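Local coordinates for NAD-dependent epimerase/dehydratase domain-containing protein (Ruegeria pomeroyi DSS-3, PDB 3IUS) that is of unknown function but probably binds NAD(P) through a Rossmann-type domain, as relatives in the NAD-dependent epimerase/dehydratase family do, at residues A23-P26 and R30-G33; D116-L121 and N257-E262; Q137-P142 and L146-L151; E186-V191 and Y205-D210; L192-A197 and E262-R267. All blocks are in the same frame, centred on the assembly; numbering follows the deposited sequence.

How the contacts relate
Contacts 1, 3 and 4 each pack a helix, or the end of one, on the same parallel Rossmann-type sheet, contact 1 at its first beta-alpha-beta unit, near, without touching, a possible glycine-rich nucleotide-binding turn. Contacts 3 and 4 use neighbouring strands, joined by Val148 O and Tyr205 N at 2.8 Å. Helix 185-197 carries contacts 4 and 5, whose centres lie about 9 Å apart, and its Met196 SE lies 4.1 Å from Leu24 CD1 in contact 1. Contact 2 shares Glu262 with contact 5 and meets contact 4 through the salt bridge Lys261 NZ to Asp210 OD1, 2.8 Å. Contacts 1 and 2 are the farthest apart, their centres about 28 Å from each other.

Contact 1. Residues A23-P26 and R30-G33; sequences ALAP and RIIG
Leu24, near the end of helix 15-24, is the first residue of 23-26 to meet Ile31 on strand 30-35. It does so with the root of its side chain: CB of Leu24 stands 4.3 Å from CD1 of Ile31. Its branched end is used differently, CD1 packing on Met196 SE of helix 185-197, and the side chain also touches Trp29. One residue further on, where the chain has tightened into a 3-10 turn, Ala25 receives the same methyl more closely. Ile31 CD1 lies 3.9 Å from Ala25 CA, and the methyl CB of Ala25 adds a flank at 4.0 Å from that CD1. What the isoleucine touches here is thus as much main chain as side chain.

Two torsions of Ile31 explain the reach: chi1 at -53° sends CG1 toward the helix end, anti to the carbonyl carbon, and chi2 at 85° sets CD1 there. Around this pair the sheet continues: Ile31 bonds through its backbone to Glu50 and its side chain also rests on Leu8, Ala49 and His13. Strand 7-11, helix 15-24 and strand 30-35 form the beta-alpha-beta unit that opens a Rossmann-type fold, and Ile31 lies near a possible GxGxxA turn. No hydrogen bond crosses between the two segments, so their direct attraction probably rests on dispersion and the burial of apolar surface.

Contact 2. Residues D116-L121 and N257-E262; sequences DETTPL and NDRIKE
The guanidinium of Arg259 has CB of Glu117 over one face, 3.6 Å above the plane and centred on it, while CG2 of Thr118 comes to its edge, 3.9 Å from NH1. Arg259 is modelled in two conformers, and this account holds for one of them. Glu117 and Thr118 are the middle residues of a type I beta turn from Asp116 to Thr119, which overlaps an Asx turn: Asp116 OD1 accepts from Thr118 N on its anti side, 30° out of the carboxylate plane, and from the Thr118 hydroxyl through its syn lone pair.

The side chains of Glu117 and Arg259 run alongside each other, pointing opposite ways. The glutamate bends at chi2 (86°), which folds its carboxylate back along the arginine, and OE1 makes a salt bridge with NE of Arg259 at 3.2 Å. Carboxylate and guanidinium are not coplanar, their planes standing 41° apart, so this is no flat two-pronged pairing. The other oxygen, OE2, accepts from the backbone N of Asn206, tying the turn to strand 204-207 as well.

Two waters carry the same carboxylate to the first turn of helix 258-262, whose N-terminal end would probably favour a negative charge there. Water 2 donates to Glu117 OE1 and accepts from Arg259 N at 3.1 Å. Water 1 donates to Glu117 OE2 at 2.8 Å and accepts from Ile260 N at 3.0 Å.

Contact 3. Residues Q137-P142 and L146-L151; sequences QWQAVP and LHVFRL
The last turn of helix 126-140 packs on the start of strand 146-155 in a tight helix-to-strand connection, with Leu146 pushed up against Trp138 and Gln139. The leucine does most of the touching. Its CG is anti to the backbone N (chi1 176°), which lifts both methyls to the last turn of the helix. CD2 sits 3.6 Å from CB of Trp138 and 3.5 Å from the backbone N of Gln139, while CD1 lies farther from the tryptophan CB, at 4.0 Å.

This is the closing half of a beta-alpha-beta crossover of the Rossmann-type fold: strand 97-103 comes first, the helix covers the sheet, and strand 146-155 returns parallel beside it.

Beyond its CB, the Trp138 indole heads away from the strand to stack on Tyr100 and to give its NE1 hydrogen to Asp78. Gln139 does the reverse. Bent at chi2 (-83°), it folds back over the leucine, crossing it at about a right angle, and in the conformer described its CD comes 3.4 Å from Leu146 CD2. NE2 of Gln139 then reaches past the leucine to CG2 of Val148, 3.7 Å away, and makes a weak hydrogen bond to Gly202 O.

Contact 4. Residues E186-V191 and Y205-D210; sequences EDIAQV and YNVCDD
Val207, the last residue of strand 204-207, meets Val191 and Ile188 of helix 185-197 with its two methyls, and its side chain can be followed outward from the strand. CB points at the helix. With chi1 at -175° CG1 is anti to the backbone N and CG2 anti to the carbonyl carbon, and both methyls find partners. CG1 approaches CG2 of Val191 at 4.1 Å and, one turn earlier in the helix, CG1 of Ile188 at 4.2 Å. CG2 meets the second valine methyl, with Val191 CG1 4.0 Å from Val207 CG2. The two valines therefore reach toward each other tip to tip, methyl pair against methyl pair, and Ile188 adds a flank alongside. All three residues are buried. Phe149 and Ile260 also pack on Val191, and Ile154 on Ile188, so the helix side of this patch joins the core between the helix and strand 146-155.

Beside the apolar patch, Asp187 and Gln190, one turn apart, join side chains: Gln190 NE2 donates to Asp187 OD1 at 2.9 Å, in a rather bent bond with an angle of 135° at the hydrogen. The buried carboxylate of Asp187 also accepts from the backbone N of Lys269 and of Tyr270, which hold both its oxygens in place.

Backbone bonds to Arg150 and Ala152 of strand 146-155 hold Val207 within the sheet. Aliphatic side chains of a helix packed on those of a parallel sheet, as here, are typical of the Rossmann-type alpha/beta fold.

Contact 5. Residues L192-A197 and E262-R267; sequences LAASMA and EELGVR
Ala194 packs against Leu264 and Val266, where the chain leaving helix 258-262 turns over helix 185-197, one of the helices laid on the Rossmann-type sheet. The turn is made at Gly265, whose positive phi of 77°, a value that favours glycine, takes the chain out of the helical course; Leu264 and Val266, before and after it in sequence, both point toward Ala194.

The tight part centres on one methyl. CB of Ala194 lies 3.7 Å from the carbonyl O of Leu264 and 3.8 Å from CG2 of Val266. Leu264 CB joins them at 4.0 Å from the same Ala194 CB. With so small a residue the backbones come close, the CA atoms of Ala194 and Leu264 being 5.8 Å apart.

Around this methyl the contact thins. Gly265, on the exposed side, does not touch 192-197, and the side chains of Glu263 and Arg267 do not reach it either; Glu263 does bond by its carbonyl O to Arg198. On the buried flank the distances are also longer than the closest ones at Ala194. The Ser195 hydroxyl, anti to the backbone N (chi1 180°), is hydrogen-bonded to NE1 of Trp97. Leu264, which also packs on Tyr205, meets carbon atoms of the serine: CD2 of Leu264 sits 4.1 Å from CA of Ser195, and CD1 of Leu264 stands 4.1 Å from CB of Ser195.

Contact 1. Residues A23-P26 and R30-G33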
# COMPACT_ATOMS: atom_id res chain seq x y z
N ALA A 23 -1.17 -4.06 15.85
CA ALA A 23 -1.93 -5.29 15.94
C ALA A 23 -1.04 -6.45 16.37
O ALA A 23 -1.48 -7.34 17.11
CB ALA A 23 -2.62 -5.60 14.61
N LEU A 24 0.21 -6.44 15.92
CA LEU A 24 1.13 -7.54 16.21
C LEU A 24 1.78 -7.46 17.59
O LEU A 24 1.97 -8.47 18.25
CB LEU A 24 2.23 -7.62 15.15
CG LEU A 24 1.80 -7.98 13.73
CD1 LEU A 24 3.02 -8.05 12.84
CD2 LEU A 24 1.04 -9.29 13.72
N ALA A 25 2.14 -6.24 17.99
CA ALA A 25 2.85 -6.02 19.25
C ALA A 25 2.17 -6.68 20.46
O ALA A 25 2.83 -7.35 21.25
CB ALA A 25 3.08 -4.53 19.49
N PRO A 26 0.84 -6.49 20.60
CA PRO A 26 0.12 -7.07 21.73
C PRO A 26 0.10 -8.60 21.68
O PRO A 26 -0.17 -9.24 22.70
CB PRO A 26 -1.30 -6.53 21.57
CG PRO A 26 -1.15 -5.32 20.72
CD PRO A 26 -0.04 -5.64 19.78
N ARG A 30 8.00 -8.91 18.40
CA ARG A 30 8.95 -7.81 18.48
C ARG A 30 9.03 -7.15 17.11
O ARG A 30 9.29 -7.82 16.12
CB ARG A 30 10.33 -8.31 18.90
CG ARG A 30 11.38 -7.21 18.93
CD ARG A 30 12.78 -7.75 19.12
NE ARG A 30 13.76 -6.67 19.13
CZ ARG A 30 15.04 -6.81 18.79
NH1 ARG A 30 15.49 -7.99 18.39
NH2 ARG A 30 15.85 -5.77 18.83
N ILE A 31 8.79 -5.85 17.06
CA ILE A 31 8.87 -5.10 15.80
C ILE A 31 9.94 -4.02 15.87
O ILE A 31 10.06 -3.30 16.87
CB ILE A 31 7.52 -4.45 15.41
CG1 ILE A 31 6.39 -5.49 15.39
CG2 ILE A 31 7.63 -3.78 14.05
CD1 ILE A 31 5.76 -5.72 16.74
N ILE A 32 10.72 -3.92 14.80
CA ILE A 32 11.74 -2.89 14.64
C ILE A 32 11.40 -2.09 13.38
O ILE A 32 11.31 -2.65 12.29
CB ILE A 32 13.13 -3.52 14.46
CG1 ILE A 32 13.44 -4.46 15.63
CG2 ILE A 32 14.21 -2.44 14.32
CD1 ILE A 32 14.61 -5.38 15.37
N GLY A 33 11.20 -0.78 13.53
CA GLY A 33 10.79 0.04 12.40
C GLY A 33 11.79 1.13 12.09
O GLY A 33 12.29 1.81 12.99

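Contact 2. Residues D116-L121 and N257-E262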
# COMPACT_ATOMS: atom_id res chain seq x y z
N ASP A 116 -5.48 -9.32 -13.24
CA ASP A 116 -5.19 -10.07 -12.03
C ASP A 116 -3.69 -10.24 -11.89
O ASP A 116 -2.92 -9.62 -12.63
CB ASP A 116 -5.94 -11.42 -12.00
CG ASP A 116 -5.57 -12.35 -13.15
OD1 ASP A 116 -4.41 -12.32 -13.61
OD2 ASP A 116 -6.45 -13.13 -13.58
N GLU A 117 -3.28 -11.06 -10.94
CA GLU A 117 -1.87 -11.22 -10.65
C GLU A 117 -1.09 -11.89 -11.79
O GLU A 117 0.13 -11.91 -11.77
CB GLU A 117 -1.67 -11.98 -9.33
CG GLU A 117 -2.17 -11.25 -8.08
CD GLU A 117 -3.64 -11.47 -7.79
OE1 GLU A 117 -4.39 -11.90 -8.70
OE2 GLU A 117 -4.06 -11.21 -6.64
N THR A 118 -1.81 -12.43 -12.78
CA THR A 118 -1.15 -13.06 -13.94
C THR A 118 -1.03 -12.12 -15.13
O THR A 118 -0.43 -12.46 -16.15
CB THR A 118 -1.87 -14.35 -14.40
OG1 THR A 118 -3.12 -14.01 -15.03
CG2 THR A 118 -2.12 -15.27 -13.22
N THR A 119 -1.64 -10.95 -15.03
CA THR A 119 -1.60 -9.99 -16.12
C THR A 119 -0.20 -9.42 -16.34
O THR A 119 0.48 -9.05 -15.39
CB THR A 119 -2.59 -8.85 -15.83
OG1 THR A 119 -3.90 -9.41 -15.70
CG2 THR A 119 -2.59 -7.83 -16.96
N PRO A 120 0.24 -9.35 -17.61
CA PRO A 120 1.56 -8.80 -17.93
C PRO A 120 1.75 -7.38 -17.39
O PRO A 120 0.79 -6.62 -17.31
CB PRO A 120 1.57 -8.78 -19.46
CG PRO A 120 0.63 -9.88 -19.85
CD PRO A 120 -0.46 -9.86 -18.81
N LEU A 121 2.98 -7.02 -17.02
CA LEU A 121 3.25 -5.69 -16.48
C LEU A 121 3.67 -4.71 -17.57
O LEU A 121 4.70 -4.89 -18.22
CB LEU A 121 4.32 -5.77 -15.39
CG LEU A 121 4.07 -6.85 -14.34
CD1 LEU A 121 5.17 -6.85 -13.29
CD2 LEU A 121 2.70 -6.68 -13.70
N ASN A 257 -9.20 -9.13 -6.76
CA ASN A 257 -8.66 -9.38 -5.42
C ASN A 257 -9.03 -10.78 -4.93
O ASN A 257 -9.18 -11.00 -3.73
CB ASN A 257 -9.18 -8.33 -4.43
CG ASN A 257 -10.69 -8.36 -4.28
OD1 ASN A 257 -11.36 -9.27 -4.78
ND2 ASN A 257 -11.25 -7.34 -3.61
N ASP A 258 -9.16 -11.72 -5.86
CA ASP A 258 -9.59 -13.08 -5.53
C ASP A 258 -8.56 -13.86 -4.72
O ASP A 258 -8.92 -14.60 -3.79
CB ASP A 258 -9.92 -13.86 -6.82
CG ASP A 258 -10.92 -13.14 -7.71
OD1 ASP A 258 -11.95 -12.67 -7.19
OD2 ASP A 258 -10.67 -13.04 -8.93
N ARG A 259 -7.30 -13.67 -5.05
CA ARG A 259 -6.21 -14.42 -4.43
C ARG A 259 -6.16 -14.25 -2.91
O ARG A 259 -6.00 -15.22 -2.17
CB ARG A 259 -4.88 -14.02 -5.07
CG ARG A 259 -3.88 -15.15 -5.14
CD ARG A 259 -2.98 -15.01 -6.36
NE ARG A 259 -3.74 -14.77 -7.57
CZ ARG A 259 -3.35 -15.13 -8.79
NH1 ARG A 259 -4.12 -14.85 -9.84
NH2 ARG A 259 -2.21 -15.77 -8.97
N ILE A 260 -6.30 -13.01 -2.44
CA ILE A 260 -6.22 -12.78 -1.00
C ILE A 260 -7.40 -13.44 -0.28
O ILE A 260 -7.28 -13.85 0.87
CB ILE A 260 -6.16 -11.28 -0.64
CG1 ILE A 260 -7.37 -10.55 -1.21
CG2 ILE A 260 -4.83 -10.66 -1.11
CD1 ILE A 260 -7.46 -9.07 -0.81
N LYS A 261 -8.52 -13.55 -0.98
CA LYS A 261 -9.72 -14.16 -0.39
C LYS A 261 -9.59 -15.68 -0.39
O LYS A 261 -9.73 -16.32 0.65
CB LYS A 261 -10.96 -13.73 -1.17
CG LYS A 261 -11.30 -12.25 -1.07
CD LYS A 261 -12.41 -11.90 -2.04
CE LYS A 261 -12.78 -10.42 -2.04
NZ LYS A 261 -13.64 -10.12 -3.21
N GLU A 262 -9.31 -16.24 -1.56
CA GLU A 262 -9.32 -17.69 -1.74
C GLU A 262 -8.10 -18.40 -1.19
O GLU A 262 -8.19 -19.54 -0.72
CB GLU A 262 -9.48 -18.03 -3.23
CG GLU A 262 -10.83 -17.66 -3.81
CD GLU A 262 -10.88 -17.80 -5.32
OE1 GLU A 262 -10.37 -18.81 -5.84
OE2 GLU A 262 -11.41 -16.90 -5.99
O HOH W 1 -5.83 -10.79 -4.45
O HOH W 2 -7.00 -12.30 -7.84

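Contact 3. Residues Q137-P142 and L146-L151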
# COMPACT_ATOMS: atom_id res chain seq x y z
N GLN A 137 13.88 -7.28 -8.75
CA GLN A 137 15.08 -7.40 -7.92
C GLN A 137 14.81 -8.29 -6.71
O GLN A 137 15.60 -9.19 -6.41
CB GLN A 137 15.57 -6.01 -7.50
CG GLN A 137 16.16 -5.21 -8.66
CD GLN A 137 16.41 -3.75 -8.30
OE1 GLN A 137 15.88 -3.23 -7.32
NE2 GLN A 137 17.21 -3.08 -9.13
N TRP A 138 13.69 -8.06 -6.04
CA TRP A 138 13.31 -8.90 -4.91
C TRP A 138 13.09 -10.35 -5.34
O TRP A 138 13.57 -11.27 -4.69
CB TRP A 138 12.08 -8.33 -4.21
CG TRP A 138 12.42 -7.18 -3.32
CD1 TRP A 138 12.16 -5.85 -3.56
CD2 TRP A 138 13.07 -7.24 -2.06
NE1 TRP A 138 12.62 -5.09 -2.51
CE2 TRP A 138 13.19 -5.92 -1.57
CE3 TRP A 138 13.57 -8.29 -1.28
CZ2 TRP A 138 13.78 -5.62 -0.35
CZ3 TRP A 138 14.17 -7.99 -0.07
CH2 TRP A 138 14.26 -6.67 0.39
N GLN A 139 12.38 -10.55 -6.45
CA GLN A 139 12.07 -11.91 -6.91
C GLN A 139 13.31 -12.68 -7.36
O GLN A 139 13.26 -13.90 -7.52
CB GLN A 139 11.03 -11.88 -8.04
CG GLN A 139 9.63 -11.45 -7.60
CD GLN A 139 8.82 -12.59 -7.02
OE1 GLN A 139 9.34 -13.67 -6.77
NE2 GLN A 139 7.53 -12.35 -6.79
N ALA A 140 14.43 -11.98 -7.56
CA ALA A 140 15.66 -12.63 -8.00
C ALA A 140 16.49 -13.21 -6.85
O ALA A 140 17.36 -14.06 -7.08
CB ALA A 140 16.51 -11.67 -8.83
N VAL A 141 16.23 -12.77 -5.63
CA VAL A 141 16.98 -13.23 -4.46
C VAL A 141 16.71 -14.71 -4.18
O VAL A 141 15.62 -15.08 -3.76
CB VAL A 141 16.65 -12.41 -3.20
CG1 VAL A 141 17.57 -12.79 -2.06
CG2 VAL A 141 16.75 -10.90 -3.49
N PRO A 142 17.71 -15.56 -4.42
CA PRO A 142 17.52 -17.01 -4.27
C PRO A 142 17.03 -17.41 -2.87
O PRO A 142 17.59 -16.96 -1.87
CB PRO A 142 18.92 -17.58 -4.52
CG PRO A 142 19.66 -16.52 -5.27
CD PRO A 142 19.09 -15.21 -4.79
N LEU A 146 9.73 -14.66 -0.42
CA LEU A 146 9.21 -13.36 -0.85
C LEU A 146 7.72 -13.39 -1.18
O LEU A 146 7.23 -14.34 -1.79
CB LEU A 146 9.98 -12.86 -2.07
CG LEU A 146 9.45 -11.56 -2.67
CD1 LEU A 146 9.75 -10.38 -1.73
CD2 LEU A 146 10.01 -11.33 -4.05
N HIS A 147 7.03 -12.33 -0.80
CA HIS A 147 5.63 -12.16 -1.12
C HIS A 147 5.51 -10.73 -1.56
O HIS A 147 6.05 -9.84 -0.90
CB HIS A 147 4.74 -12.42 0.10
CG HIS A 147 4.96 -13.77 0.71
ND1 HIS A 147 6.08 -14.09 1.44
CD2 HIS A 147 4.20 -14.90 0.68
CE1 HIS A 147 6.01 -15.35 1.84
NE2 HIS A 147 4.88 -15.86 1.39
N VAL A 148 4.85 -10.51 -2.69
CA VAL A 148 4.66 -9.16 -3.22
C VAL A 148 3.20 -8.77 -3.06
O VAL A 148 2.30 -9.52 -3.44
CB VAL A 148 5.05 -9.08 -4.70
CG1 VAL A 148 4.61 -7.74 -5.30
CG2 VAL A 148 6.56 -9.28 -4.87
N PHE A 149 2.98 -7.57 -2.53
CA PHE A 149 1.63 -7.07 -2.31
C PHE A 149 1.45 -5.81 -3.10
O PHE A 149 2.05 -4.79 -2.79
CB PHE A 149 1.40 -6.81 -0.81
CG PHE A 149 1.58 -8.03 0.05
CD1 PHE A 149 0.50 -8.87 0.31
CD2 PHE A 149 2.82 -8.34 0.58
CE1 PHE A 149 0.66 -10.00 1.09
CE2 PHE A 149 2.98 -9.47 1.36
CZ PHE A 149 1.90 -10.29 1.62
N ARG A 150 0.63 -5.88 -4.14
CA ARG A 150 0.36 -4.73 -4.98
C ARG A 150 -0.81 -3.96 -4.39
O ARG A 150 -1.98 -4.35 -4.53
CB ARG A 150 0.12 -5.16 -6.44
CG ARG A 150 1.29 -6.00 -6.97
CD ARG A 150 1.12 -6.45 -8.43
NE ARG A 150 2.35 -7.07 -8.92
CZ ARG A 150 2.41 -7.93 -9.93
NH1 ARG A 150 1.30 -8.29 -10.57
NH2 ARG A 150 3.58 -8.44 -10.30
N LEU A 151 -0.48 -2.87 -3.72
CA LEU A 151 -1.45 -2.09 -2.96
C LEU A 151 -2.17 -1.10 -3.84
O LEU A 151 -1.57 -0.45 -4.69
CB LEU A 151 -0.75 -1.36 -1.81
CG LEU A 151 0.07 -2.18 -0.82
CD1 LEU A 151 0.72 -1.28 0.24
CD2 LEU A 151 -0.78 -3.25 -0.16

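Contact 4. Residues E186-V191 and Y205-D210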
# COMPACT_ATOMS: atom_id res chain seq x y z
N GLU A 186 -6.75 -0.96 7.34
CA GLU A 186 -7.04 -2.11 8.20
C GLU A 186 -7.06 -3.42 7.42
O GLU A 186 -6.63 -4.46 7.93
CB GLU A 186 -8.35 -1.92 8.97
CG GLU A 186 -8.22 -1.02 10.20
CD GLU A 186 -7.36 -1.64 11.30
OE1 GLU A 186 -6.92 -0.89 12.20
OE2 GLU A 186 -7.13 -2.87 11.27
N ASP A 187 -7.56 -3.37 6.19
CA ASP A 187 -7.61 -4.55 5.35
C ASP A 187 -6.23 -4.94 4.83
O ASP A 187 -5.94 -6.13 4.65
CB ASP A 187 -8.61 -4.36 4.21
CG ASP A 187 -10.05 -4.58 4.66
OD1 ASP A 187 -10.25 -5.42 5.57
OD2 ASP A 187 -10.97 -3.92 4.12
N ILE A 188 -5.37 -3.96 4.61
CA ILE A 188 -3.98 -4.28 4.30
C ILE A 188 -3.37 -5.05 5.47
O ILE A 188 -2.68 -6.07 5.27
CB ILE A 188 -3.14 -3.02 4.03
CG1 ILE A 188 -3.74 -2.20 2.89
CG2 ILE A 188 -1.70 -3.43 3.72
CD1 ILE A 188 -3.09 -0.82 2.70
N ALA A 189 -3.63 -4.58 6.68
CA ALA A 189 -3.11 -5.24 7.88
C ALA A 189 -3.57 -6.70 7.96
O ALA A 189 -2.79 -7.59 8.31
CB ALA A 189 -3.52 -4.47 9.13
N GLN A 190 -4.83 -6.93 7.61
CA GLN A 190 -5.40 -8.27 7.57
C GLN A 190 -4.63 -9.17 6.61
O GLN A 190 -4.27 -10.30 6.94
CB GLN A 190 -6.86 -8.23 7.13
CG GLN A 190 -7.86 -7.97 8.24
CD GLN A 190 -9.22 -8.55 7.91
OE1 GLN A 190 -9.67 -9.51 8.53
NE2 GLN A 190 -9.89 -7.97 6.92
N VAL A 191 -4.41 -8.66 5.40
CA VAL A 191 -3.71 -9.42 4.37
C VAL A 191 -2.28 -9.78 4.80
O VAL A 191 -1.86 -10.94 4.69
CB VAL A 191 -3.69 -8.65 3.03
CG1 VAL A 191 -2.73 -9.30 2.04
CG2 VAL A 191 -5.10 -8.55 2.46
N TYR A 205 0.07 -10.85 -4.61
CA TYR A 205 -1.32 -10.65 -4.24
C TYR A 205 -1.70 -9.22 -4.53
O TYR A 205 -1.01 -8.31 -4.08
CB TYR A 205 -1.53 -10.86 -2.74
CG TYR A 205 -1.04 -12.19 -2.23
CD1 TYR A 205 -1.85 -13.31 -2.26
CD2 TYR A 205 0.24 -12.31 -1.69
CE1 TYR A 205 -1.40 -14.53 -1.79
CE2 TYR A 205 0.70 -13.53 -1.22
CZ TYR A 205 -0.13 -14.63 -1.26
OH TYR A 205 0.34 -15.84 -0.80
N ASN A 206 -2.78 -9.04 -5.28
CA ASN A 206 -3.42 -7.73 -5.39
C ASN A 206 -4.13 -7.40 -4.09
O ASN A 206 -4.86 -8.24 -3.56
CB ASN A 206 -4.45 -7.72 -6.51
CG ASN A 206 -3.83 -7.79 -7.88
OD1 ASN A 206 -4.50 -8.15 -8.85
ND2 ASN A 206 -2.55 -7.44 -7.98
N VAL A 207 -3.96 -6.18 -3.59
CA VAL A 207 -4.60 -5.81 -2.34
C VAL A 207 -5.44 -4.57 -2.58
O VAL A 207 -4.94 -3.45 -2.51
CB VAL A 207 -3.59 -5.57 -1.19
CG1 VAL A 207 -4.32 -5.32 0.11
CG2 VAL A 207 -2.67 -6.79 -1.05
N CYS A 208 -6.71 -4.80 -2.89
CA CYS A 208 -7.65 -3.73 -3.21
C CYS A 208 -9.04 -4.20 -2.79
O CYS A 208 -9.25 -5.39 -2.57
CB CYS A 208 -7.65 -3.46 -4.72
SG CYS A 208 -7.92 -4.95 -5.73
N ASP A 209 -9.99 -3.28 -2.68
CA ASP A 209 -11.34 -3.68 -2.33
C ASP A 209 -12.16 -4.13 -3.54
O ASP A 209 -11.63 -4.31 -4.64
CB ASP A 209 -12.05 -2.58 -1.52
CG ASP A 209 -12.46 -1.40 -2.36
OD1 ASP A 209 -12.46 -1.51 -3.60
OD2 ASP A 209 -12.80 -0.35 -1.76
N ASP A 210 -13.46 -4.32 -3.33
CA ASP A 210 -14.33 -4.95 -4.32
C ASP A 210 -14.88 -4.02 -5.39
O ASP A 210 -15.48 -4.48 -6.37
CB ASP A 210 -15.51 -5.63 -3.62
CG ASP A 210 -15.11 -6.90 -2.90
OD1 ASP A 210 -13.98 -7.36 -3.12
OD2 ASP A 210 -15.93 -7.42 -2.12

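Contact 5. Residues L192-A197 and E262-R267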
# COMPACT_ATOMS: atom_id res chain seq x y z
N LEU A 192 -1.55 -8.79 5.28
CA LEU A 192 -0.18 -9.00 5.73
C LEU A 192 -0.13 -10.06 6.83
O LEU A 192 0.67 -11.01 6.77
CB LEU A 192 0.44 -7.69 6.22
CG LEU A 192 0.70 -6.68 5.10
CD1 LEU A 192 1.25 -5.34 5.64
CD2 LEU A 192 1.65 -7.28 4.07
N ALA A 193 -1.01 -9.92 7.81
CA ALA A 193 -1.09 -10.89 8.89
C ALA A 193 -1.42 -12.28 8.34
O ALA A 193 -0.78 -13.27 8.71
CB ALA A 193 -2.11 -10.45 9.94
N ALA A 194 -2.40 -12.35 7.44
CA ALA A 194 -2.80 -13.63 6.86
C ALA A 194 -1.65 -14.30 6.10
O ALA A 194 -1.43 -15.51 6.21
CB ALA A 194 -4.00 -13.45 5.94
N SER A 195 -0.91 -13.50 5.33
CA SER A 195 0.22 -14.03 4.56
C SER A 195 1.32 -14.51 5.50
O SER A 195 1.90 -15.58 5.28
CB SER A 195 0.75 -12.96 3.60
OG SER A 195 1.85 -13.46 2.85
N MSE A 196 1.60 -13.73 6.54
CA MSE A 196 2.54 -14.18 7.57
C MSE A 196 2.14 -15.56 8.09
O MSE A 196 3.00 -16.40 8.33
CB MSE A 196 2.63 -13.17 8.72
CG MSE A 196 3.67 -12.07 8.53
SE MSE A 196 3.21 -10.42 9.47
CE MSE A 196 4.89 -9.48 9.22
N ALA A 197 0.84 -15.79 8.25
CA ALA A 197 0.35 -17.06 8.79
C ALA A 197 0.43 -18.22 7.79
O ALA A 197 0.65 -19.37 8.18
CB ALA A 197 -1.07 -16.90 9.32
N GLU A 262 -9.31 -16.24 -1.56
CA GLU A 262 -9.32 -17.69 -1.74
C GLU A 262 -8.10 -18.40 -1.19
O GLU A 262 -8.19 -19.54 -0.72
CB GLU A 262 -9.48 -18.03 -3.23
CG GLU A 262 -10.83 -17.66 -3.81
CD GLU A 262 -10.88 -17.80 -5.32
OE1 GLU A 262 -10.37 -18.81 -5.84
OE2 GLU A 262 -11.41 -16.90 -5.99
N GLU A 263 -6.95 -17.74 -1.25
CA GLU A 263 -5.71 -18.36 -0.80
C GLU A 263 -5.38 -18.00 0.65
O GLU A 263 -4.94 -18.86 1.41
CB GLU A 263 -4.54 -18.00 -1.73
CG GLU A 263 -4.74 -18.47 -3.17
CD GLU A 263 -3.50 -18.28 -4.04
OE1 GLU A 263 -2.46 -17.85 -3.51
OE2 GLU A 263 -3.58 -18.56 -5.25
N LEU A 264 -5.62 -16.75 1.03
CA LEU A 264 -5.25 -16.28 2.36
C LEU A 264 -6.39 -16.31 3.37
O LEU A 264 -6.16 -16.14 4.57
CB LEU A 264 -4.68 -14.85 2.30
CG LEU A 264 -3.42 -14.62 1.47
CD1 LEU A 264 -2.90 -13.20 1.67
CD2 LEU A 264 -2.34 -15.66 1.77
N GLY A 265 -7.62 -16.49 2.89
CA GLY A 265 -8.77 -16.54 3.77
C GLY A 265 -9.22 -15.19 4.28
O GLY A 265 -9.98 -15.09 5.24
N VAL A 266 -8.74 -14.13 3.64
CA VAL A 266 -9.10 -12.77 4.05
C VAL A 266 -10.54 -12.43 3.70
O VAL A 266 -11.02 -12.73 2.60
CB VAL A 266 -8.16 -11.73 3.41
CG1 VAL A 266 -8.77 -10.32 3.52
CG2 VAL A 266 -6.79 -11.78 4.07
N ARG A 267 -11.24 -11.81 4.64
CA ARG A 267 -12.56 -11.27 4.38
C ARG A 267 -12.53 -9.78 4.68
O ARG A 267 -12.35 -9.36 5.82
CB ARG A 267 -13.62 -11.99 5.22
CG ARG A 267 -15.03 -11.57 4.89
CD ARG A 267 -16.08 -12.58 5.34
NE ARG A 267 -17.37 -12.28 4.71
CZ ARG A 267 -18.13 -11.24 5.04
NH1 ARG A 267 -19.27 -11.02 4.41
NH2 ARG A 267 -17.74 -10.43 6.02